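Local structure of catechol 2,3-dioxygenase (Pseudomonas sp. KL28, 3HQ0) at residues V14-L19 with A258-G263; H154-G159 with L214-F219. The protein probably catalyses the iron-dependent extradiol cleavage of catechol by dioxygen to (2Z,4E)-2-hydroxy-6-oxohexa-2,4-dienoate. All coordinates share one frame; numbering follows the deposited sequence.

In the fold
Both contacts reach the iron-bearing C-terminal sheet of this extradiol dioxygenase, but at different depths. Contact 2 is core: strands 151-159 and 213-220 run antiparallel in the middle of that sheet, the centre of the contact is about 6 Å from that of the chain, and this pair of strands carries two histidines that bind the iron. Contact 1 lies further out, its centre about 16 Å from that of the chain, and is only partly buried. There the turn after strand 254-259 meets the end of strand 9-16 of the N-terminal sheet through a single hydrogen bond and a few carbon contacts. The two contacts touch where Val14 CG2 packs 4.3 Å from Cys217 SG.

Contact 1. Residues V14-L19 with A258-G263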
loop_
_atom_site.group_PDB
_atom_site.type_symbol
_atom_site.label_atom_id
_atom_site.label_comp_id
_atom_site.label_asym_id
_atom_site.label_seq_id
_atom_site.Cartn_x
_atom_site.Cartn_y
_atom_site.Cartn_z
ATOM N N VAL A 14 -12.725 -28.716 -8.455
ATOM C CA VAL A 14 -11.637 -28.876 -9.394
ATOM C C VAL A 14 -10.977 -30.233 -9.222
ATOM O O VAL A 14 -10.958 -30.783 -8.128
ATOM C CB VAL A 14 -10.592 -27.755 -9.176
ATOM C CG1 VAL A 14 -9.381 -27.973 -10.064
ATOM C CG2 VAL A 14 -11.240 -26.395 -9.460
ATOM N N ARG A 15 -10.439 -30.752 -10.317
ATOM C CA ARG A 15 -9.771 -32.048 -10.330
ATOM C C ARG A 15 -8.266 -31.901 -10.190
ATOM O O ARG A 15 -7.642 -31.143 -10.930
ATOM C CB ARG A 15 -10.044 -32.778 -11.645
ATOM C CG ARG A 15 -11.501 -33.004 -11.981
ATOM C CD ARG A 15 -11.606 -33.957 -13.156
ATOM N NE ARG A 15 -11.107 -33.371 -14.396
ATOM C CZ ARG A 15 -11.801 -32.524 -15.147
ATOM N NH1 ARG A 15 -13.021 -32.171 -14.777
ATOM N NH2 ARG A 15 -11.280 -32.035 -16.263
ATOM N N VAL A 16 -7.686 -32.649 -9.255
ATOM C CA VAL A 16 -6.242 -32.624 -9.042
ATOM C C VAL A 16 -5.663 -34.027 -9.275
ATOM O O VAL A 16 -6.243 -35.017 -8.841
ATOM C CB VAL A 16 -5.915 -32.148 -7.618
ATOM C CG1 VAL A 16 -6.272 -30.683 -7.485
ATOM C CG2 VAL A 16 -6.697 -32.963 -6.604
ATOM N N LEU A 17 -4.529 -34.103 -9.968
ATOM C CA LEU A 17 -3.886 -35.385 -10.275
ATOM C C LEU A 17 -3.422 -36.168 -9.058
ATOM O O LEU A 17 -3.350 -37.397 -9.101
ATOM C CB LEU A 17 -2.691 -35.181 -11.210
ATOM C CG LEU A 17 -2.974 -34.810 -12.666
ATOM C CD1 LEU A 17 -3.957 -35.805 -13.255
ATOM C CD2 LEU A 17 -3.539 -33.411 -12.748
ATOM N N ASN A 18 -3.092 -35.459 -7.984
ATOM C CA ASN A 18 -2.643 -36.096 -6.753
ATOM C C ASN A 18 -3.327 -35.419 -5.578
ATOM O O ASN A 18 -2.991 -34.294 -5.213
ATOM C CB ASN A 18 -1.123 -35.985 -6.618
ATOM C CG ASN A 18 -0.612 -36.583 -5.327
ATOM O OD1 ASN A 18 -0.796 -36.017 -4.253
ATOM N ND2 ASN A 18 0.020 -37.744 -5.424
ATOM N N LEU A 19 -4.290 -36.114 -4.988
ATOM C CA LEU A 19 -5.054 -35.575 -3.874
ATOM C C LEU A 19 -4.205 -35.084 -2.711
ATOM O O LEU A 19 -4.530 -34.073 -2.091
ATOM C CB LEU A 19 -6.056 -36.618 -3.365
ATOM C CG LEU A 19 -6.992 -36.191 -2.227
ATOM C CD1 LEU A 19 -7.872 -35.041 -2.696
ATOM C CD2 LEU A 19 -7.848 -37.364 -1.787
ATOM N N ALA A 258 -1.255 -18.145 -11.494
ATOM C CA ALA A 258 -0.309 -19.207 -11.170
ATOM C C ALA A 258 -1.004 -20.555 -11.286
ATOM O O ALA A 258 -2.230 -20.626 -11.421
ATOM C CB ALA A 258 0.257 -19.015 -9.770
ATOM N N TRP A 259 -0.209 -21.618 -11.234
ATOM C CA TRP A 259 -0.735 -22.962 -11.363
ATOM C C TRP A 259 -0.674 -23.836 -10.130
ATOM O O TRP A 259 0.206 -23.710 -9.275
ATOM C CB TRP A 259 -0.007 -23.709 -12.482
ATOM C CG TRP A 259 -0.333 -23.255 -13.857
ATOM C CD1 TRP A 259 -1.500 -23.461 -14.536
ATOM C CD2 TRP A 259 0.531 -22.543 -14.747
ATOM N NE1 TRP A 259 -1.413 -22.925 -15.798
ATOM C CE2 TRP A 259 -0.176 -22.355 -15.954
ATOM C CE3 TRP A 259 1.837 -22.050 -14.641
ATOM C CZ2 TRP A 259 0.379 -21.694 -17.053
ATOM C CZ3 TRP A 259 2.392 -21.393 -15.731
ATOM C CH2 TRP A 259 1.661 -21.221 -16.924
ATOM N N ASP A 260 -1.635 -24.748 -10.106
ATOM C CA ASP A 260 -1.829 -25.780 -9.101
ATOM C C ASP A 260 -0.736 -26.808 -9.419
ATOM O O ASP A 260 -0.150 -26.768 -10.499
ATOM C CB ASP A 260 -3.178 -26.433 -9.390
ATOM C CG ASP A 260 -3.863 -26.931 -8.170
ATOM O OD1 ASP A 260 -4.982 -27.466 -8.328
ATOM O OD2 ASP A 260 -3.299 -26.778 -7.064
ATOM N N PRO A 261 -0.432 -27.722 -8.484
ATOM C CA PRO A 261 0.603 -28.698 -8.850
ATOM C C PRO A 261 0.051 -29.618 -9.955
ATOM O O PRO A 261 0.806 -30.215 -10.717
ATOM C CB PRO A 261 0.855 -29.438 -7.539
ATOM C CG PRO A 261 0.675 -28.353 -6.529
ATOM C CD PRO A 261 -0.582 -27.651 -7.020
ATOM N N SER A 262 -1.275 -29.711 -10.036
ATOM C CA SER A 262 -1.940 -30.539 -11.041
ATOM C C SER A 262 -2.078 -29.782 -12.353
ATOM O O SER A 262 -2.458 -30.352 -13.383
ATOM C CB SER A 262 -3.331 -30.955 -10.556
ATOM O OG SER A 262 -3.263 -31.733 -9.375
ATOM N N GLY A 263 -1.778 -28.488 -12.316
ATOM C CA GLY A 263 -1.887 -27.691 -13.519
ATOM C C GLY A 263 -3.173 -26.891 -13.621
ATOM O O GLY A 263 -3.552 -26.463 -14.708
#
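The hydroxyl OG of Ser262 accepts the backbone N-H of Leu17 at 2.8 Å (N to OG), in a bond well bent at hydrogen (133°). It joins the two modules of this extradiol dioxygenase, each of the vicinal-oxygen-chelate (glyoxalase) type: Leu17 follows strand 9-16 of the N-terminal one, while Ser262 sits in a type I beta turn, Asp260 to Gly263, between strands 254-259 and 265-270 of the C-terminal one. With chi1 at -62° the serine oxygen lies beside its own N and opposite its carbonyl carbon, and there it sits against the 14-19 segment. Val16 CA comes within 3.1 Å of OG, and Val16 CB is nearly as close. On the solvent-facing side, Leu17 reaches over the turn with one branch: its CD2 lies 3.3 Å from Ser262 CB, tight for two carbons, and just as near Ser262 O. Asp260 OD1 bonds to Tyr26 OH, which ties the start of the turn to helix 19-29. Just beyond the serine bond the chain enters that same helix, with Asn18 at its N-cap, OD1 bonded to Glu21 N. Towards the interior, Val16 crosses Asp260 at about a right angle, its CG1 3.6 Å from Asp260 OD1.

Contact 2. Residues H154-G159 with L214-F219; sequences HCLLYG and LHHCSF. With FE (Fe (III) ion), chain E.
His154 and His216, on neighbouring antiparallel strands, hold one iron(III) ion through their NE2 atoms, at 2.2 and 2.4 Å from the metal. Glu267 completes the triad of two histidines and a carboxylate familiar from extradiol dioxygenases. Both histidines place CG between backbone N and carbonyl carbon (chi1 65° and 72°), and from this shared position their NE2 atoms converge on the metal, the imidazoles meeting rim to rim with planes 82° apart. Packing is tightest here: Ser218 CB lies over one face of the His154 ring, 3.2 Å from CE1, and Ser218 OG bonds to the Glu267 oxygen that binds iron, a second-shell link that should steady the carboxylate. Between the strand backbones, Ser218 N donates to His154 O, and Leu156 N to His216 O at 2.8 Å. Leu156 CB lies 3.5 Å from His216 CE1.

A classic beta bulge sets both His215 and His216 opposite Leu156, whose O takes a 3.0 Å bond from His215 N and a weak one from His216 N. Past it, the nearly parallel Tyr158 and His215 rings barely overlap, and Tyr158 OH bonds to Asp294 O. On the other sheet face the N-terminal module packs, Ile66 against Leu214, but Leu214 meets Leu157 thinly, CD2 to CD1 at 3.9 Å.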
loop_
_atom_site.group_PDB
_atom_site.type_symbol
_atom_site.label_atom_id
_atom_site.label_comp_id
_atom_site.label_asym_id
_atom_site.label_seq_id
_atom_site.Cartn_x
_atom_site.Cartn_y
_atom_site.Cartn_z
ATOM N N HIS A 154 -14.463 -15.489 -8.629
ATOM C CA HIS A 154 -15.115 -15.877 -9.879
ATOM C C HIS A 154 -14.237 -16.906 -10.552
ATOM O O HIS A 154 -13.291 -17.421 -9.958
ATOM C CB HIS A 154 -15.260 -14.669 -10.823
ATOM C CG HIS A 154 -13.949 -14.118 -11.304
ATOM N ND1 HIS A 154 -13.225 -13.184 -10.590
ATOM C CD2 HIS A 154 -13.180 -14.448 -12.369
ATOM C CE1 HIS A 154 -12.071 -12.967 -11.190
ATOM N NE2 HIS A 154 -12.016 -13.724 -12.270
ATOM N N CYS A 155 -14.566 -17.214 -11.794
ATOM C CA CYS A 155 -13.770 -18.127 -12.591
ATOM C C CYS A 155 -13.932 -17.645 -14.029
ATOM O O CYS A 155 -14.802 -16.817 -14.321
ATOM C CB CYS A 155 -14.246 -19.583 -12.432
ATOM S SG CYS A 155 -15.787 -20.008 -13.253
ATOM N N LEU A 156 -13.066 -18.108 -14.919
ATOM C CA LEU A 156 -13.167 -17.718 -16.315
ATOM C C LEU A 156 -13.123 -19.014 -17.094
ATOM O O LEU A 156 -12.128 -19.736 -17.048
ATOM C CB LEU A 156 -12.010 -16.794 -16.715
ATOM C CG LEU A 156 -12.094 -16.250 -18.150
ATOM C CD1 LEU A 156 -11.297 -14.964 -18.274
ATOM C CD2 LEU A 156 -11.586 -17.288 -19.121
ATOM N N LEU A 157 -14.213 -19.317 -17.792
ATOM C CA LEU A 157 -14.297 -20.559 -18.544
ATOM C C LEU A 157 -14.114 -20.383 -20.045
ATOM O O LEU A 157 -14.485 -19.353 -20.615
ATOM C CB LEU A 157 -15.642 -21.247 -18.279
ATOM C CG LEU A 157 -16.106 -21.464 -16.837
ATOM C CD1 LEU A 157 -14.998 -22.130 -16.011
ATOM C CD2 LEU A 157 -16.498 -20.127 -16.244
ATOM N N TYR A 158 -13.541 -21.415 -20.664
ATOM C CA TYR A 158 -13.275 -21.471 -22.102
ATOM C C TYR A 158 -14.206 -22.504 -22.743
ATOM O O TYR A 158 -14.231 -23.664 -22.333
ATOM C CB TYR A 158 -11.827 -21.905 -22.349
ATOM C CG TYR A 158 -10.807 -20.787 -22.472
ATOM C CD1 TYR A 158 -10.933 -19.599 -21.750
ATOM C CD2 TYR A 158 -9.676 -20.955 -23.267
ATOM C CE1 TYR A 158 -9.943 -18.605 -21.815
ATOM C CE2 TYR A 158 -8.683 -19.974 -23.336
ATOM C CZ TYR A 158 -8.820 -18.807 -22.609
ATOM O OH TYR A 158 -7.818 -17.865 -22.663
ATOM N N GLY A 159 -14.963 -22.082 -23.748
ATOM C CA GLY A 159 -15.872 -22.993 -24.414
ATOM C C GLY A 159 -16.576 -22.308 -25.566
ATOM O O GLY A 159 -16.511 -21.089 -25.682
ATOM N N LEU A 214 -11.385 -25.016 -18.335
ATOM C CA LEU A 214 -11.255 -24.121 -17.189
ATOM C C LEU A 214 -9.982 -23.296 -17.354
ATOM O O LEU A 214 -8.873 -23.847 -17.361
ATOM C CB LEU A 214 -11.184 -24.933 -15.888
ATOM C CG LEU A 214 -10.977 -24.283 -14.499
ATOM C CD1 LEU A 214 -9.517 -24.411 -14.097
ATOM C CD2 LEU A 214 -11.440 -22.834 -14.482
ATOM N N HIS A 215 -10.129 -21.983 -17.524
ATOM C CA HIS A 215 -8.951 -21.139 -17.646
ATOM C C HIS A 215 -8.431 -20.957 -16.223
ATOM O O HIS A 215 -7.289 -21.300 -15.927
ATOM C CB HIS A 215 -9.289 -19.779 -18.253
ATOM C CG HIS A 215 -8.091 -18.910 -18.478
ATOM N ND1 HIS A 215 -7.192 -19.130 -19.498
ATOM C CD2 HIS A 215 -7.632 -17.831 -17.801
ATOM C CE1 HIS A 215 -6.232 -18.224 -19.443
ATOM N NE2 HIS A 215 -6.475 -17.422 -18.421
ATOM N N HIS A 216 -9.274 -20.417 -15.344
ATOM C CA HIS A 216 -8.874 -20.236 -13.953
ATOM C C HIS A 216 -10.006 -19.925 -12.997
ATOM O O HIS A 216 -11.070 -19.445 -13.394
ATOM C CB HIS A 216 -7.834 -19.105 -13.812
ATOM C CG HIS A 216 -8.392 -17.728 -14.012
ATOM N ND1 HIS A 216 -8.490 -17.133 -15.252
ATOM C CD2 HIS A 216 -8.899 -16.836 -13.127
ATOM C CE1 HIS A 216 -9.035 -15.936 -15.124
ATOM N NE2 HIS A 216 -9.294 -15.732 -13.844
ATOM N N CYS A 217 -9.751 -20.213 -11.727
ATOM C CA CYS A 217 -10.669 -19.883 -10.644
ATOM C C CYS A 217 -9.957 -18.702 -9.996
ATOM O O CYS A 217 -8.722 -18.670 -9.977
ATOM C CB CYS A 217 -10.790 -21.035 -9.656
ATOM S SG CYS A 217 -11.975 -22.269 -10.187
ATOM N N SER A 218 -10.701 -17.734 -9.472
ATOM C CA SER A 218 -10.050 -16.567 -8.884
ATOM C C SER A 218 -10.326 -16.300 -7.420
ATOM O O SER A 218 -11.439 -16.513 -6.931
ATOM C CB SER A 218 -10.393 -15.314 -9.697
ATOM O OG SER A 218 -9.841 -14.161 -9.085
ATOM N N PHE A 219 -9.294 -15.809 -6.732
ATOM C CA PHE A 219 -9.376 -15.490 -5.310
ATOM C C PHE A 219 -8.995 -14.038 -5.025
ATOM O O PHE A 219 -7.945 -13.555 -5.454
ATOM C CB PHE A 219 -8.487 -16.450 -4.510
ATOM C CG PHE A 219 -8.906 -17.885 -4.631
ATOM C CD1 PHE A 219 -8.511 -18.649 -5.718
ATOM C CD2 PHE A 219 -9.760 -18.454 -3.682
ATOM C CE1 PHE A 219 -8.959 -19.968 -5.870
ATOM C CE2 PHE A 219 -10.214 -19.763 -3.821
ATOM C CZ PHE A 219 -9.812 -20.525 -4.919
HETATM FE FE FE E . -10.070 -13.525 -13.204
#